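PDB 3FI9: malate dehydrogenase from Porphyromonas gingivalis, which probably catalyses the NAD-dependent, reversible oxidation of malate to oxaloacetate. Local coordinates for residues F126-A129 with D130-L134. Sequence-based numbering, arbitrary orientation.
Sequences FNPA and DITGL
At the predicted nucleotide and substrate site, the loop after strand 121-124 turns into helix 129-140, and Thr132 in the first turn of that helix reaches back to Phe126 in the loop. Its hydroxyl donates to the Phe126 carbonyl, with OG1 2.7 Å from O and nearly in line with the C=O bond (163°). Chi1 of 57° sets OG1 between the backbone N and the carbonyl carbon and leaves CG2 anti to that carbon, against the Phe126 ring. There CG2 of Thr132 lies 3.4 Å from CE1 of Phe126, meeting the ring obliquely, so one short side chain grips the loop through both a polar and an apolar branch.

Pro128 follows a cis peptide bond and occupies the N-cap position. Its carbonyl oxygen takes two backbone bonds: a nearly straight one from Thr132 N at 2.9 Å (173°), and a more bent one from Ile131 N, also 2.9 Å from Pro128 O. The proline ring leans on the helix as well, with CG of Pro128 4.0 Å from CB of Ile131. One residue on, Ala129 O accepts from Gly133 N at 2.9 Å and carries the helical pattern forward.

Asn127 closes an Asx turn over the same start: its OD1 accepts from Ala129 N at 2.8 Å, with the donor in the carbonyl plane on a lone pair. This bond fixes the rotation of the amide, and the Asn127 side chain lies beside that of His182, the predicted proton acceptor. Helix 94-115 packs on Phe126, Pro128 and Thr132, while Leu310 and Leu313 of helix 297-319 touch Asp130. An Asn-Pro pair with a cis peptide, leading from a parallel Rossmann strand into the next helix, with the asparagine side chain next to the histidine predicted to act as proton acceptor, is characteristic of the lactate/malate dehydrogenase fold.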
ATOM      1  N   PHE A 126       9.576   8.210  13.467  1.00 21.07           N
ATOM      2  CA  PHE A 126       8.749   8.667  14.555  1.00 22.19           C
ATOM      3  C   PHE A 126       9.259   9.988  15.161  1.00 23.24           C
ATOM      4  O   PHE A 126      10.462  10.271  15.217  1.00 22.82           O
ATOM      5  CB  PHE A 126       8.482   7.562  15.594  1.00 21.51           C
ATOM      6  CG  PHE A 126       9.724   7.018  16.286  1.00 21.08           C
ATOM      7  CD1 PHE A 126      10.185   7.585  17.475  1.00 19.63           C
ATOM      8  CD2 PHE A 126      10.379   5.913  15.788  1.00 18.34           C
ATOM      9  CE1 PHE A 126      11.303   7.046  18.135  1.00 19.15           C
ATOM     10  CE2 PHE A 126      11.503   5.370  16.439  1.00 19.69           C
ATOM     11  CZ  PHE A 126      11.974   5.958  17.612  1.00 21.80           C
ATOM     12  N   ASN A 127       8.319  10.833  15.543  1.00 23.90           N
ATOM     13  CA  ASN A 127       8.673  12.173  15.974  1.00 25.43           C
ATOM     14  C   ASN A 127       8.999  12.259  17.456  1.00 25.52           C
ATOM     15  O   ASN A 127       8.612  11.388  18.225  1.00 25.10           O
ATOM     16  CB  ASN A 127       7.572  13.154  15.587  1.00 25.97           C
ATOM     17  CG  ASN A 127       7.797  13.731  14.206  1.00 29.74           C
ATOM     18  OD1 ASN A 127       8.935  14.021  13.820  1.00 36.90           O
ATOM     19  ND2 ASN A 127       6.741  13.863  13.445  1.00 32.12           N
ATOM     20  N   PRO A 128       9.721  13.314  17.855  1.00 26.19           N
ATOM     21  CA  PRO A 128      10.235  14.361  16.960  1.00 25.89           C
ATOM     22  C   PRO A 128      11.518  13.881  16.270  1.00 25.79           C
ATOM     23  O   PRO A 128      12.511  13.631  16.951  1.00 25.08           O
ATOM     24  CB  PRO A 128      10.520  15.521  17.921  1.00 26.43           C
ATOM     25  CG  PRO A 128      10.811  14.854  19.238  1.00 25.83           C
ATOM     26  CD  PRO A 128       9.982  13.608  19.288  1.00 26.61           C
ATOM     27  N   ALA A 129      11.494  13.724  14.939  1.00 24.89           N
ATOM     28  CA  ALA A 129      12.599  13.036  14.228  1.00 25.01           C
ATOM     29  C   ALA A 129      13.996  13.642  14.359  1.00 24.64           C
ATOM     30  O   ALA A 129      14.991  12.911  14.315  1.00 23.90           O
ATOM     31  CB  ALA A 129      12.233  12.765  12.720  1.00 24.95           C
ATOM     32  N   ASP A 130      14.097  14.959  14.572  1.00 25.51           N
ATOM     33  CA  ASP A 130      15.419  15.556  14.870  1.00 26.26           C
ATOM     34  C   ASP A 130      16.048  14.979  16.139  1.00 24.85           C
ATOM     35  O   ASP A 130      17.263  14.911  16.255  1.00 25.57           O
ATOM     36  CB  ASP A 130      15.377  17.093  15.007  1.00 27.04           C
ATOM     37  CG  ASP A 130      14.259  17.569  15.918  1.00 30.92           C
ATOM     38  OD1 ASP A 130      13.089  17.271  15.595  1.00 33.58           O
ATOM     39  OD2 ASP A 130      14.542  18.262  16.936  1.00 34.66           O
ATOM     40  N   ILE A 131      15.220  14.617  17.103  1.00 23.84           N
ATOM     41  CA  ILE A 131      15.724  14.089  18.364  1.00 22.02           C
ATOM     42  C   ILE A 131      15.856  12.604  18.211  1.00 21.00           C
ATOM     43  O   ILE A 131      16.913  12.043  18.480  1.00 21.28           O
ATOM     44  CB  ILE A 131      14.796  14.374  19.548  1.00 22.70           C
ATOM     45  CG1 ILE A 131      14.828  15.859  19.945  1.00 21.59           C
ATOM     46  CG2 ILE A 131      15.178  13.486  20.770  1.00 20.91           C
ATOM     47  CD1 ILE A 131      16.204  16.400  20.281  1.00 24.15           C
ATOM     48  N   THR A 132      14.787  11.949  17.755  1.00 20.29           N
ATOM     49  CA  THR A 132      14.797  10.479  17.687  1.00 18.37           C
ATOM     50  C   THR A 132      15.876   9.948  16.772  1.00 18.91           C
ATOM     51  O   THR A 132      16.578   8.962  17.080  1.00 18.03           O
ATOM     52  CB  THR A 132      13.417   9.919  17.275  1.00 19.71           C
ATOM     53  OG1 THR A 132      13.016  10.487  16.009  1.00 17.09           O
ATOM     54  CG2 THR A 132      12.381  10.290  18.327  1.00 20.53           C
ATOM     55  N   GLY A 133      16.012  10.579  15.611  1.00 17.43           N
ATOM     56  CA  GLY A 133      17.072  10.207  14.738  1.00 18.33           C
ATOM     57  C   GLY A 133      18.447  10.442  15.355  1.00 17.88           C
ATOM     58  O   GLY A 133      19.355   9.610  15.173  1.00 17.33           O
ATOM     59  N   LEU A 134      18.636  11.562  16.062  1.00 17.27           N
ATOM     60  CA  LEU A 134      20.001  11.842  16.615  1.00 17.37           C
ATOM     61  C   LEU A 134      20.335  10.881  17.774  1.00 17.31           C
ATOM     62  O   LEU A 134      21.458  10.379  17.905  1.00 18.39           O
ATOM     63  CB  LEU A 134      20.079  13.301  17.092  1.00 18.34           C
ATOM     64  CG  LEU A 134      21.322  13.789  17.836  1.00 18.36           C
ATOM     65  CD1 LEU A 134      22.528  13.679  16.948  1.00 18.38           C
ATOM     66  CD2 LEU A 134      21.138  15.275  18.275  1.00 18.42           C
TER